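Long-range contacts in NADH oxidase (Thermus thermophilus, PDB 6RVB), which acts as an FAD-containing, NADH-dependent coenzyme A disulfide reductase, a member of the class-III pyridine nucleotide-disulfide oxidoreductases: residues E267-Y277 against A309-F320; I122-V130 against V213-V222. All coordinates share one frame; numbering follows the deposited sequence.

Overall arrangement
The two contacts lie on opposite sides of the chain's centre, their own centres about 44 Å apart and their nearest atoms about 30 Å apart, and they follow in series: contact 2 closes at Val222 before contact 1 opens at Glu267. They share no sheet. Contact 1 joins strand 276-278, at one margin of the parallel sheet that also holds strands 4-8 and 108-111, to the end of helix 299-313; the Ala318 side chain is about 10 Å from bound coenzyme A. Contact 2 ties the loop ahead of strand 130-131, a margin of the second parallel sheet, to strand 213-215, where Val213 nears NAD. The pair thus marks the FAD- and NAD-binding domains, both with Rossmann-type sheets.

Contact 1: E267-Y277 against A309-F320; sequences ERMRTNLEGVY and AGSVIAGREARF
Glu267 meets the 309-320 segment twice. Its carbonyl O accepts a nearly straight bond from Phe320 N (2.8 Å), while its extended side chain, with CG anti to the carbonyl carbon (chi1 -54°), carries OE2 to within 2.6 Å of Arg319 NH1 in a salt bridge. OE2 lies in the guanidinium plane of Arg319, whereas NH1 comes to OE2 from above the carboxylate plane, the two planes standing 70° apart. The carboxylate probably also eases the approach of Arg268 NH1 to Arg319 NH2, like charges 3.7 Å apart. Were Glu267 replaced by an alanine, Arg319 would probably lose this countercharge and its guanidinium turn more freely.

Apolar groups fill in behind. Met269, bent at chi2 and chi3, brings CE 3.6 Å from Phe320 CD2, and SD stands obliquely to the ring, 5.3 Å from its centroid, a Met-aromatic contact; its CB faces the small methyl of Ala309. The Tyr277 ring lies against Ile313 CG1 (3.5 Å from CE2), and its OH sits beside Val312 CG1.

Asp266 OD1 accepts from the backbone N of Arg268 and Arg270, which probably helps to shape this loop. Tyr277 pairs with strand 108-111, Ile313 also packs on that strand, and His305 of helix 299-313 meets the Phe320 ring edge-to-face.

Contact 2: I122-V130 against V213-V222; sequences IPGTEQEGV and VEAFRGMGRV
Gln127 reaches into the loop after strand 213-215 with CG anti to its carbonyl carbon (chi1 -60°) and the chain extended beyond. OE1 takes the Gly220 N-H in its carbonyl plane, on a lone pair, at 2.8 Å; NE2 turns back to Gly124 O at 3.1 Å, nearly in the amide plane. The amide, bonded at both ends, is thereby fixed in its rotation, a place suited to a glutamine, which can donate and accept at once.

Next to it, Gly124 leaves room for Phe216 O, which a CB would strike. The Phe216 N-H runs almost straight to Pro123 O (3.0 Å), and Thr125 OG1 lies at the ring's edge, in plane. Ile122 forks: CG2, anti to its backbone N, reaches Phe216 CE2 at 3.8 Å, while CD1, on the other branch, meets Val213 CG1 at 3.5 Å.

At the far end, Glu128 lays CG over one face of the Arg221 guanidinium; the carboxylate, 83° from that plane, forms only a long salt bridge. Gly129 N donates to Arg221 O.

The chemistry implies that backbone and amide bonds, with apolar packing, hold the two loops together, with Val213, about 4 Å from bound NAD by its side chain, at one end, while the Glu128-Arg221 pair probably adds charge attraction without a directed N-H bond.

Contact 1: E267-Y277 against A309-F320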
ATOM      1  N   GLU A 267     -19.461  17.541 -12.937  1.00 36.35           N
ATOM      2  CA  GLU A 267     -18.331  16.676 -13.209  1.00 34.31           C
ATOM      3  C   GLU A 267     -17.355  17.386 -14.132  1.00 42.51           C
ATOM      4  O   GLU A 267     -16.346  16.846 -14.500  1.00 45.16           O
ATOM      5  CB  GLU A 267     -18.747  15.330 -13.808  1.00 42.53           C
ATOM      6  CG  GLU A 267     -19.773  14.506 -13.084  1.00 46.18           C
ATOM      7  CD  GLU A 267     -20.055  13.168 -13.777  1.00 70.27           C
ATOM      8  OE1 GLU A 267     -20.730  12.328 -13.160  1.00 77.47           O
ATOM      9  OE2 GLU A 267     -19.602  12.915 -14.922  1.00 66.19           O
ATOM     10  N   ARG A 268     -17.635  18.598 -14.559  1.00 41.11           N
ATOM     11  CA  ARG A 268     -16.729  19.239 -15.491  1.00 40.56           C
ATOM     12  C   ARG A 268     -16.184  20.444 -14.829  1.00 46.28           C
ATOM     13  O   ARG A 268     -15.573  21.289 -15.491  1.00 45.89           O
ATOM     14  CB  ARG A 268     -17.420  19.669 -16.747  1.00 43.93           C
ATOM     15  CG  ARG A 268     -16.919  19.064 -17.897  1.00 43.28           C
ATOM     16  CD  ARG A 268     -17.998  18.381 -18.591  1.00 55.10           C
ATOM     17  NE  ARG A 268     -18.671  19.232 -19.574  1.00 72.90           N
ATOM     18  CZ  ARG A 268     -19.905  19.711 -19.446  1.00 74.15           C
ATOM     19  NH1 ARG A 268     -20.653  19.428 -18.323  1.00 61.06           N
ATOM     20  NH2 ARG A 268     -20.370  20.447 -20.459  1.00 44.52           N
ATOM     21  N   MET A 269     -16.413  20.513 -13.518  1.00 42.42           N
ATOM     22  CA  MET A 269     -15.957  21.606 -12.701  1.00 41.70           C
ATOM     23  C   MET A 269     -16.658  22.943 -13.025  1.00 45.86           C
ATOM     24  O   MET A 269     -16.171  23.989 -12.689  1.00 49.57           O
ATOM     25  CB  MET A 269     -14.431  21.655 -12.774  1.00 37.79           C
ATOM     26  CG  MET A 269     -13.810  20.338 -12.279  1.00 34.01           C
ATOM     27  SD  MET A 269     -14.066  20.166 -10.556  1.00 42.27           S
ATOM     28  CE  MET A 269     -15.338  18.979 -10.658  1.00 52.36           C
ATOM     29  N   ARG A 270     -17.826  22.901 -13.653  1.00 45.33           N
ATOM     30  CA  ARG A 270     -18.520  24.105 -13.984  1.00 45.43           C
ATOM     31  C   ARG A 270     -19.428  24.634 -12.923  1.00 46.49           C
ATOM     32  O   ARG A 270     -20.122  23.895 -12.291  1.00 43.80           O
ATOM     33  CB  ARG A 270     -19.356  23.887 -15.195  1.00 44.28           C
ATOM     34  CG  ARG A 270     -19.668  25.335 -15.968  1.00 82.33           C
ATOM     35  CD  ARG A 270     -19.917  25.285 -17.600  1.00 95.64           C
ATOM     36  NE  ARG A 270     -21.107  24.468 -17.944  1.00105.70           N
ATOM     37  CZ  ARG A 270     -21.115  23.165 -17.871  1.00 78.82           C
ATOM     38  NH1 ARG A 270     -20.003  22.588 -17.521  1.00 69.91           N
ATOM     39  NH2 ARG A 270     -22.193  22.477 -18.115  1.00 56.59           N
ATOM     40  N   THR A 271     -19.429  25.939 -12.717  1.00 42.89           N
ATOM     41  CA  THR A 271     -20.362  26.536 -11.791  1.00 41.39           C
ATOM     42  C   THR A 271     -21.672  26.799 -12.469  1.00 38.53           C
ATOM     43  O   THR A 271     -21.901  26.411 -13.605  1.00 45.13           O
ATOM     44  CB  THR A 271     -19.845  27.837 -11.213  1.00 47.49           C
ATOM     45  OG1 THR A 271     -19.712  28.820 -12.230  1.00 39.93           O
ATOM     46  CG2 THR A 271     -18.515  27.638 -10.649  1.00 46.06           C
ATOM     47  N   ASN A 272     -22.549  27.475 -11.766  1.00 47.40           N
ATOM     48  CA  ASN A 272     -23.833  27.784 -12.316  1.00 39.80           C
ATOM     49  C   ASN A 272     -23.748  28.837 -13.423  1.00 41.69           C
ATOM     50  O   ASN A 272     -24.684  29.044 -14.107  1.00 51.38           O
ATOM     51  CB  ASN A 272     -24.763  28.283 -11.228  1.00 35.76           C
ATOM     52  CG  ASN A 272     -24.260  29.552 -10.598  1.00 48.44           C
ATOM     53  OD1 ASN A 272     -24.826  30.611 -10.738  1.00 47.85           O
ATOM     54  ND2 ASN A 272     -23.145  29.453  -9.955  1.00 56.96           N
ATOM     55  N   LEU A 273     -22.656  29.537 -13.600  1.00 41.58           N
ATOM     56  CA  LEU A 273     -22.564  30.503 -14.680  1.00 38.74           C
ATOM     57  C   LEU A 273     -21.802  29.991 -15.857  1.00 48.03           C
ATOM     58  O   LEU A 273     -20.733  29.342 -15.668  1.00 56.56           O
ATOM     59  CB  LEU A 273     -21.812  31.710 -14.154  1.00 45.61           C
ATOM     60  CG  LEU A 273     -22.444  32.337 -12.898  1.00 45.10           C
ATOM     61  CD1 LEU A 273     -21.753  33.572 -12.518  1.00 43.69           C
ATOM     62  CD2 LEU A 273     -23.783  32.632 -13.087  1.00 27.07           C
ATOM     63  N   GLU A 274     -22.294  30.296 -17.075  1.00 50.71           N
ATOM     64  CA  GLU A 274     -21.578  29.830 -18.331  1.00 54.11           C
ATOM     65  C   GLU A 274     -20.233  30.460 -18.318  1.00 46.13           C
ATOM     66  O   GLU A 274     -20.210  31.621 -18.023  1.00 44.45           O
ATOM     67  CB  GLU A 274     -22.234  30.275 -19.642  1.00 55.15           C
ATOM     68  CG  GLU A 274     -23.243  29.334 -20.354  1.00 75.33           C
ATOM     69  CD  GLU A 274     -22.697  27.893 -20.685  1.00117.44           C
ATOM     70  OE1 GLU A 274     -23.568  26.990 -20.893  1.00117.53           O
ATOM     71  OE2 GLU A 274     -21.435  27.658 -20.739  1.00110.99           O
ATOM     72  N   GLY A 275     -19.142  29.717 -18.558  1.00 44.04           N
ATOM     73  CA  GLY A 275     -17.789  30.278 -18.510  1.00 35.20           C
ATOM     74  C   GLY A 275     -16.977  30.198 -17.229  1.00 48.31           C
ATOM     75  O   GLY A 275     -15.763  30.396 -17.208  1.00 41.68           O
ATOM     76  N   VAL A 276     -17.671  29.897 -16.133  1.00 51.18           N
ATOM     77  CA  VAL A 276     -17.079  30.018 -14.822  1.00 48.20           C
ATOM     78  C   VAL A 276     -16.922  28.684 -14.156  1.00 49.10           C
ATOM     79  O   VAL A 276     -17.915  27.991 -13.923  1.00 50.66           O
ATOM     80  CB  VAL A 276     -17.892  30.992 -13.961  1.00 51.69           C
ATOM     81  CG1 VAL A 276     -17.334  31.093 -12.602  1.00 47.95           C
ATOM     82  CG2 VAL A 276     -17.734  32.339 -14.529  1.00 59.29           C
ATOM     83  N   TYR A 277     -15.664  28.353 -13.865  1.00 38.80           N
ATOM     84  CA  TYR A 277     -15.272  27.106 -13.264  1.00 40.49           C
ATOM     85  C   TYR A 277     -14.790  27.291 -11.812  1.00 46.43           C
ATOM     86  O   TYR A 277     -14.298  28.344 -11.463  1.00 44.36           O
ATOM     87  CB  TYR A 277     -14.132  26.546 -14.081  1.00 42.93           C
ATOM     88  CG  TYR A 277     -14.573  26.182 -15.468  1.00 49.78           C
ATOM     89  CD1 TYR A 277     -15.077  24.927 -15.734  1.00 52.09           C
ATOM     90  CD2 TYR A 277     -14.488  27.086 -16.507  1.00 46.30           C
ATOM     91  CE1 TYR A 277     -15.487  24.601 -16.939  1.00 56.92           C
ATOM     92  CE2 TYR A 277     -14.911  26.763 -17.725  1.00 50.04           C
ATOM     93  CZ  TYR A 277     -15.436  25.526 -17.939  1.00 61.42           C
ATOM     94  OH  TYR A 277     -15.898  25.193 -19.183  1.00 63.23           O
ATOM     95  N   ALA A 309     -10.685  21.141 -14.961  1.00 42.47           N
ATOM     96  CA  ALA A 309     -11.136  22.438 -15.493  1.00 38.83           C
ATOM     97  C   ALA A 309     -10.276  22.815 -16.677  1.00 41.01           C
ATOM     98  O   ALA A 309     -10.772  23.113 -17.747  1.00 42.94           O
ATOM     99  CB  ALA A 309     -11.065  23.468 -14.498  1.00 31.57           C
ATOM    100  N   GLY A 310      -8.974  22.778 -16.488  1.00 37.59           N
ATOM    101  CA  GLY A 310      -8.079  23.042 -17.587  1.00 42.24           C
ATOM    102  C   GLY A 310      -8.305  22.239 -18.852  1.00 46.11           C
ATOM    103  O   GLY A 310      -8.483  22.838 -19.892  1.00 46.88           O
ATOM    104  N   SER A 311      -8.243  20.901 -18.775  1.00 40.36           N
ATOM    105  CA  SER A 311      -8.647  20.066 -19.863  1.00 38.52           C
ATOM    106  C   SER A 311      -9.985  20.530 -20.456  1.00 47.12           C
ATOM    107  O   SER A 311     -10.088  20.676 -21.653  1.00 42.41           O
ATOM    108  CB  SER A 311      -8.811  18.666 -19.381  1.00 40.49           C
ATOM    109  OG  SER A 311      -7.597  18.008 -19.509  1.00 46.50           O
ATOM    110  N   VAL A 312     -11.028  20.746 -19.643  1.00 38.78           N
ATOM    111  CA  VAL A 312     -12.308  20.959 -20.241  1.00 36.89           C
ATOM    112  C   VAL A 312     -12.257  22.195 -21.049  1.00 37.76           C
ATOM    113  O   VAL A 312     -12.709  22.186 -22.117  1.00 42.11           O
ATOM    114  CB  VAL A 312     -13.413  21.039 -19.232  1.00 36.49           C
ATOM    115  CG1 VAL A 312     -14.638  21.768 -19.789  1.00 22.54           C
ATOM    116  CG2 VAL A 312     -13.772  19.695 -18.794  1.00 33.89           C
ATOM    117  N   ILE A 313     -11.702  23.243 -20.505  1.00 37.81           N
ATOM    118  CA  ILE A 313     -11.467  24.499 -21.188  1.00 43.98           C
ATOM    119  C   ILE A 313     -10.686  24.364 -22.458  1.00 40.57           C
ATOM    120  O   ILE A 313     -11.076  24.931 -23.412  1.00 43.22           O
ATOM    121  CB  ILE A 313     -10.782  25.589 -20.216  1.00 48.70           C
ATOM    122  CG1 ILE A 313     -11.797  26.106 -19.169  1.00 45.10           C
ATOM    123  CG2 ILE A 313     -10.295  26.787 -20.972  1.00 36.47           C
ATOM    124  CD1 ILE A 313     -11.187  26.795 -18.052  1.00 38.88           C
ATOM    125  N   ALA A 314      -9.599  23.623 -22.468  1.00 35.20           N
ATOM    126  CA  ALA A 314      -8.832  23.478 -23.682  1.00 44.02           C
ATOM    127  C   ALA A 314      -9.583  22.683 -24.766  1.00 48.55           C
ATOM    128  O   ALA A 314      -9.066  22.433 -25.847  1.00 55.46           O
ATOM    129  CB  ALA A 314      -7.484  22.814 -23.374  1.00 42.27           C
ATOM    130  N   GLY A 315     -10.777  22.228 -24.436  1.00 41.92           N
ATOM    131  CA  GLY A 315     -11.583  21.372 -25.289  1.00 34.19           C
ATOM    132  C   GLY A 315     -11.316  19.896 -25.318  1.00 46.53           C
ATOM    133  O   GLY A 315     -11.743  19.210 -26.207  1.00 53.30           O
ATOM    134  N   ARG A 316     -10.554  19.387 -24.389  1.00 49.88           N
ATOM    135  CA  ARG A 316     -10.478  17.975 -24.248  1.00 51.85           C
ATOM    136  C   ARG A 316     -11.695  17.489 -23.476  1.00 48.46           C
ATOM    137  O   ARG A 316     -12.418  18.276 -22.862  1.00 51.99           O
ATOM    138  CB  ARG A 316      -9.218  17.672 -23.481  1.00 55.73           C
ATOM    139  CG  ARG A 316      -8.058  18.090 -24.175  1.00 56.67           C
ATOM    140  CD  ARG A 316      -7.708  17.029 -25.154  1.00 83.72           C
ATOM    141  NE  ARG A 316      -6.604  17.467 -26.016  1.00100.26           N
ATOM    142  CZ  ARG A 316      -6.704  18.363 -27.001  1.00 84.40           C
ATOM    143  NH1 ARG A 316      -7.855  18.955 -27.271  1.00 84.66           N
ATOM    144  NH2 ARG A 316      -5.646  18.677 -27.709  1.00 56.35           N
ATOM    145  N   GLU A 317     -11.886  16.187 -23.507  1.00 46.74           N
ATOM    146  CA  GLU A 317     -12.914  15.562 -22.747  1.00 55.08           C
ATOM    147  C   GLU A 317     -12.334  15.132 -21.397  1.00 56.42           C
ATOM    148  O   GLU A 317     -11.396  14.365 -21.338  1.00 45.57           O
ATOM    149  CB  GLU A 317     -13.471  14.337 -23.483  1.00 59.77           C
ATOM    150  CG  GLU A 317     -14.356  13.457 -22.614  1.00 70.86           C
ATOM    151  CD  GLU A 317     -14.783  12.204 -23.312  1.00 99.02           C
ATOM    152  OE1 GLU A 317     -13.886  11.674 -24.065  1.00 78.88           O
ATOM    153  OE2 GLU A 317     -15.986  11.787 -23.080  1.00101.74           O
ATOM    154  N   ALA A 318     -12.893  15.602 -20.287  1.00 52.97           N
ATOM    155  CA  ALA A 318     -12.368  15.163 -19.030  1.00 39.17           C
ATOM    156  C   ALA A 318     -13.509  15.322 -18.065  1.00 41.13           C
ATOM    157  O   ALA A 318     -14.265  16.257 -18.215  1.00 45.93           O
ATOM    158  CB  ALA A 318     -11.261  16.032 -18.681  1.00 38.31           C
ATOM    159  N   ARG A 319     -13.684  14.388 -17.128  1.00 38.68           N
ATOM    160  CA  ARG A 319     -14.736  14.516 -16.111  1.00 40.79           C
ATOM    161  C   ARG A 319     -14.099  14.221 -14.755  1.00 42.12           C
ATOM    162  O   ARG A 319     -13.151  13.493 -14.710  1.00 52.27           O
ATOM    163  CB  ARG A 319     -15.885  13.600 -16.375  1.00 35.13           C
ATOM    164  CG  ARG A 319     -16.686  13.939 -17.539  1.00 41.17           C
ATOM    165  CD  ARG A 319     -18.113  13.328 -17.560  1.00 44.34           C
ATOM    166  NE  ARG A 319     -18.929  14.249 -18.298  1.00 55.31           N
ATOM    167  CZ  ARG A 319     -20.029  14.830 -17.868  1.00 63.38           C
ATOM    168  NH1 ARG A 319     -20.492  14.523 -16.700  1.00 57.56           N
ATOM    169  NH2 ARG A 319     -20.668  15.728 -18.616  1.00 66.53           N
ATOM    170  N   PHE A 320     -14.527  14.884 -13.686  1.00 43.78           N
ATOM    171  CA  PHE A 320     -14.114  14.563 -12.327  1.00 40.36           C
ATOM    172  C   PHE A 320     -15.234  13.783 -11.627  1.00 45.13           C
ATOM    173  O   PHE A 320     -16.342  14.301 -11.447  1.00 43.49           O
ATOM    174  CB  PHE A 320     -13.748  15.800 -11.537  1.00 33.66           C
ATOM    175  CG  PHE A 320     -13.384  15.505 -10.119  1.00 42.39           C
ATOM    176  CD1 PHE A 320     -12.217  14.819  -9.811  1.00 43.60           C
ATOM    177  CD2 PHE A 320     -14.206  15.905  -9.057  1.00 46.29           C
ATOM    178  CE1 PHE A 320     -11.874  14.532  -8.503  1.00 39.33           C
ATOM    179  CE2 PHE A 320     -13.844  15.631  -7.721  1.00 43.47           C
ATOM    180  CZ  PHE A 320     -12.700  14.953  -7.456  1.00 35.23           C
TER

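Contact 2: I122-V130 against V213-V222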
ATOM      1  N   ILE A 122     -12.043  34.137  20.594  1.00 54.51           N
ATOM      2  CA  ILE A 122     -11.355  34.194  21.841  1.00 49.22           C
ATOM      3  C   ILE A 122     -10.647  35.511  21.963  1.00 52.77           C
ATOM      4  O   ILE A 122      -9.774  35.834  21.192  1.00 55.36           O
ATOM      5  CB  ILE A 122     -10.342  33.136  21.905  1.00 55.33           C
ATOM      6  CG1 ILE A 122     -11.003  31.763  21.839  1.00 52.69           C
ATOM      7  CG2 ILE A 122      -9.562  33.277  23.118  1.00 53.16           C
ATOM      8  CD1 ILE A 122     -10.026  30.619  22.003  1.00 49.38           C
ATOM      9  N   PRO A 123     -11.020  36.281  22.951  1.00 56.78           N
ATOM     10  CA  PRO A 123     -10.313  37.527  23.181  1.00 56.80           C
ATOM     11  C   PRO A 123      -8.757  37.289  23.315  1.00 54.05           C
ATOM     12  O   PRO A 123      -8.312  36.429  24.092  1.00 55.00           O
ATOM     13  CB  PRO A 123     -10.961  37.982  24.481  1.00 50.62           C
ATOM     14  CG  PRO A 123     -11.293  36.587  25.177  1.00 50.56           C
ATOM     15  CD  PRO A 123     -11.822  35.840  24.098  1.00 48.85           C
ATOM     16  N   GLY A 124      -7.961  38.040  22.556  1.00 52.43           N
ATOM     17  CA  GLY A 124      -6.513  38.032  22.732  1.00 55.17           C
ATOM     18  C   GLY A 124      -5.861  37.356  21.560  1.00 62.89           C
ATOM     19  O   GLY A 124      -4.679  37.123  21.517  1.00 67.44           O
ATOM     20  N   THR A 125      -6.666  37.044  20.581  1.00 58.77           N
ATOM     21  CA  THR A 125      -6.216  36.360  19.424  1.00 49.10           C
ATOM     22  C   THR A 125      -5.362  37.285  18.585  1.00 54.94           C
ATOM     23  O   THR A 125      -4.530  36.866  17.797  1.00 58.10           O
ATOM     24  CB  THR A 125      -7.438  36.008  18.642  1.00 50.47           C
ATOM     25  OG1 THR A 125      -8.005  34.827  19.187  1.00 55.28           O
ATOM     26  CG2 THR A 125      -7.084  35.733  17.254  1.00 56.67           C
ATOM     27  N   GLU A 126      -5.577  38.566  18.766  1.00 60.44           N
ATOM     28  CA  GLU A 126      -4.936  39.542  17.944  1.00 60.71           C
ATOM     29  C   GLU A 126      -3.496  39.849  18.319  1.00 61.56           C
ATOM     30  O   GLU A 126      -2.875  40.634  17.654  1.00 64.17           O
ATOM     31  CB  GLU A 126      -5.771  40.808  17.954  1.00 70.28           C
ATOM     32  CG  GLU A 126      -6.995  40.642  17.121  1.00 87.34           C
ATOM     33  CD  GLU A 126      -6.615  40.119  15.704  1.00101.54           C
ATOM     34  OE1 GLU A 126      -5.814  40.818  15.014  1.00101.36           O
ATOM     35  OE2 GLU A 126      -7.079  39.010  15.288  1.00 90.72           O
ATOM     36  N   GLN A 127      -2.956  39.230  19.367  1.00 57.27           N
ATOM     37  CA  GLN A 127      -1.697  39.627  19.924  1.00 52.41           C
ATOM     38  C   GLN A 127      -0.569  39.080  19.101  1.00 60.36           C
ATOM     39  O   GLN A 127      -0.772  38.630  17.994  1.00 65.30           O
ATOM     40  CB  GLN A 127      -1.582  39.089  21.313  1.00 57.32           C
ATOM     41  CG  GLN A 127      -2.617  39.579  22.156  1.00 55.89           C
ATOM     42  CD  GLN A 127      -2.397  39.200  23.550  1.00 65.87           C
ATOM     43  OE1 GLN A 127      -1.758  39.922  24.287  1.00 73.45           O
ATOM     44  NE2 GLN A 127      -2.902  38.055  23.944  1.00 60.57           N
ATOM     45  N   GLU A 128       0.618  39.044  19.687  1.00 63.96           N
ATOM     46  CA  GLU A 128       1.808  39.105  18.909  1.00 55.40           C
ATOM     47  C   GLU A 128       2.325  37.721  18.627  1.00 72.85           C
ATOM     48  O   GLU A 128       2.838  37.415  17.515  1.00 86.92           O
ATOM     49  CB  GLU A 128       2.849  39.916  19.624  1.00 70.39           C
ATOM     50  CG  GLU A 128       4.090  40.160  18.800  1.00 89.53           C
ATOM     51  CD  GLU A 128       3.915  41.287  17.785  1.00105.33           C
ATOM     52  OE1 GLU A 128       2.752  41.444  17.301  1.00 93.72           O
ATOM     53  OE2 GLU A 128       4.935  42.003  17.494  1.00102.97           O
ATOM     54  N   GLY A 129       2.209  36.831  19.573  1.00 56.38           N
ATOM     55  CA  GLY A 129       2.800  35.563  19.210  1.00 54.47           C
ATOM     56  C   GLY A 129       1.775  34.526  18.868  1.00 56.26           C
ATOM     57  O   GLY A 129       1.963  33.338  19.087  1.00 53.51           O
ATOM     58  N   VAL A 130       0.649  34.970  18.343  1.00 60.45           N
ATOM     59  CA  VAL A 130      -0.420  34.035  17.999  1.00 53.85           C
ATOM     60  C   VAL A 130      -0.343  33.827  16.507  1.00 54.53           C
ATOM     61  O   VAL A 130      -0.327  34.774  15.748  1.00 59.21           O
ATOM     62  CB  VAL A 130      -1.775  34.616  18.362  1.00 50.73           C
ATOM     63  CG1 VAL A 130      -2.797  33.696  17.990  1.00 41.33           C
ATOM     64  CG2 VAL A 130      -1.837  34.906  19.844  1.00 53.47           C
ATOM     65  N   VAL A 213     -10.872  26.772  25.803  1.00 53.73           N
ATOM     66  CA  VAL A 213      -9.943  27.911  25.905  1.00 56.01           C
ATOM     67  C   VAL A 213     -10.660  29.262  26.103  1.00 55.08           C
ATOM     68  O   VAL A 213     -11.526  29.619  25.339  1.00 59.91           O
ATOM     69  CB  VAL A 213      -8.998  27.983  24.728  1.00 54.63           C
ATOM     70  CG1 VAL A 213      -8.247  29.273  24.764  1.00 48.75           C
ATOM     71  CG2 VAL A 213      -8.073  26.807  24.752  1.00 49.61           C
ATOM     72  N   GLU A 214     -10.315  30.019  27.126  1.00 60.26           N
ATOM     73  CA  GLU A 214     -11.094  31.210  27.438  1.00 53.66           C
ATOM     74  C   GLU A 214     -10.481  32.535  27.074  1.00 51.19           C
ATOM     75  O   GLU A 214     -11.216  33.463  26.788  1.00 57.65           O
ATOM     76  CB  GLU A 214     -11.460  31.236  28.891  1.00 55.07           C
ATOM     77  CG  GLU A 214     -12.721  30.525  29.252  1.00 63.15           C
ATOM     78  CD  GLU A 214     -12.648  29.954  30.675  1.00 94.70           C
ATOM     79  OE1 GLU A 214     -11.589  30.145  31.374  1.00 85.19           O
ATOM     80  OE2 GLU A 214     -13.656  29.308  31.075  1.00 91.19           O
ATOM     81  N   ALA A 215      -9.159  32.663  27.094  1.00 49.47           N
ATOM     82  CA  ALA A 215      -8.545  33.862  26.514  1.00 56.43           C
ATOM     83  C   ALA A 215      -7.084  33.783  26.452  1.00 53.61           C
ATOM     84  O   ALA A 215      -6.538  33.031  27.188  1.00 51.86           O
ATOM     85  CB  ALA A 215      -8.903  35.031  27.277  1.00 48.94           C
ATOM     86  N   PHE A 216      -6.476  34.586  25.586  1.00 45.62           N
ATOM     87  CA  PHE A 216      -5.060  34.572  25.457  1.00 53.39           C
ATOM     88  C   PHE A 216      -4.518  35.705  26.238  1.00 58.01           C
ATOM     89  O   PHE A 216      -4.836  36.819  25.918  1.00 57.27           O
ATOM     90  CB  PHE A 216      -4.647  34.663  24.007  1.00 50.87           C
ATOM     91  CG  PHE A 216      -5.023  33.461  23.229  1.00 58.58           C
ATOM     92  CD1 PHE A 216      -4.522  32.204  23.545  1.00 57.71           C
ATOM     93  CD2 PHE A 216      -5.898  33.575  22.182  1.00 66.03           C
ATOM     94  CE1 PHE A 216      -4.868  31.119  22.848  1.00 53.94           C
ATOM     95  CE2 PHE A 216      -6.269  32.473  21.448  1.00 61.40           C
ATOM     96  CZ  PHE A 216      -5.742  31.241  21.789  1.00 65.32           C
ATOM     97  N   ARG A 217      -3.695  35.427  27.256  1.00 58.13           N
ATOM     98  CA  ARG A 217      -3.324  36.502  28.198  1.00 62.45           C
ATOM     99  C   ARG A 217      -2.120  37.305  27.691  1.00 59.69           C
ATOM    100  O   ARG A 217      -1.144  36.730  27.241  1.00 61.12           O
ATOM    101  CB  ARG A 217      -3.177  36.009  29.688  1.00 53.81           C
ATOM    102  CG  ARG A 217      -1.987  36.645  30.415  1.00 61.85           C
ATOM    103  CD  ARG A 217      -1.565  35.954  31.687  1.00 60.69           C
ATOM    104  NE  ARG A 217      -2.656  35.292  32.401  1.00 65.10           N
ATOM    105  CZ  ARG A 217      -2.410  34.445  33.392  1.00 75.05           C
ATOM    106  NH1 ARG A 217      -1.111  34.243  33.707  1.00 60.82           N
ATOM    107  NH2 ARG A 217      -3.413  33.822  34.043  1.00 54.82           N
ATOM    108  N   GLY A 218      -2.197  38.632  27.738  1.00 62.23           N
ATOM    109  CA  GLY A 218      -1.002  39.408  27.467  1.00 68.03           C
ATOM    110  C   GLY A 218      -1.375  40.815  27.235  1.00 66.34           C
ATOM    111  O   GLY A 218      -2.561  41.114  27.243  1.00 61.01           O
ATOM    112  N   MET A 219      -0.359  41.650  27.058  1.00 71.97           N
ATOM    113  CA  MET A 219      -0.586  43.068  26.851  1.00 79.61           C
ATOM    114  C   MET A 219      -0.326  43.408  25.415  1.00 77.64           C
ATOM    115  O   MET A 219       0.230  44.445  25.114  1.00 82.98           O
ATOM    116  CB  MET A 219       0.280  43.928  27.795  1.00 97.57           C
ATOM    117  CG  MET A 219      -0.381  44.195  29.248  1.00 90.76           C
ATOM    118  SD  MET A 219      -2.119  44.935  29.214  1.00102.66           S
ATOM    119  CE  MET A 219      -1.788  46.533  28.357  1.00 96.98           C
ATOM    120  N   GLY A 220      -0.760  42.514  24.537  1.00 79.90           N
ATOM    121  CA  GLY A 220      -0.407  42.540  23.131  1.00 69.24           C
ATOM    122  C   GLY A 220       0.768  41.645  22.769  1.00 72.08           C
ATOM    123  O   GLY A 220       1.306  41.820  21.687  1.00 67.34           O
ATOM    124  N   ARG A 221       1.157  40.705  23.646  1.00 75.11           N
ATOM    125  CA  ARG A 221       2.257  39.796  23.371  1.00 64.33           C
ATOM    126  C   ARG A 221       1.844  38.371  23.427  1.00 75.18           C
ATOM    127  O   ARG A 221       2.128  37.621  22.500  1.00 86.53           O
ATOM    128  CB  ARG A 221       3.352  39.939  24.379  1.00 77.39           C
ATOM    129  CG  ARG A 221       4.674  40.157  23.715  1.00 76.60           C
ATOM    130  CD  ARG A 221       5.069  39.072  22.851  1.00 65.23           C
ATOM    131  NE  ARG A 221       5.772  39.713  21.751  1.00 98.64           N
ATOM    132  CZ  ARG A 221       6.308  39.078  20.714  1.00 94.73           C
ATOM    133  NH1 ARG A 221       6.214  37.749  20.646  1.00 78.12           N
ATOM    134  NH2 ARG A 221       6.936  39.778  19.760  1.00 77.92           N
ATOM    135  N   VAL A 222       1.188  37.982  24.512  1.00 63.74           N
ATOM    136  CA  VAL A 222       0.849  36.553  24.768  1.00 63.11           C
ATOM    137  C   VAL A 222       1.978  35.865  25.437  1.00 58.14           C
ATOM    138  O   VAL A 222       3.141  35.866  25.010  1.00 64.54           O
ATOM    139  CB  VAL A 222       0.362  35.654  23.562  1.00 56.91           C
ATOM    140  CG1 VAL A 222       1.481  34.900  22.988  1.00 55.43           C
ATOM    141  CG2 VAL A 222      -0.583  34.647  24.028  1.00 45.40           C
TER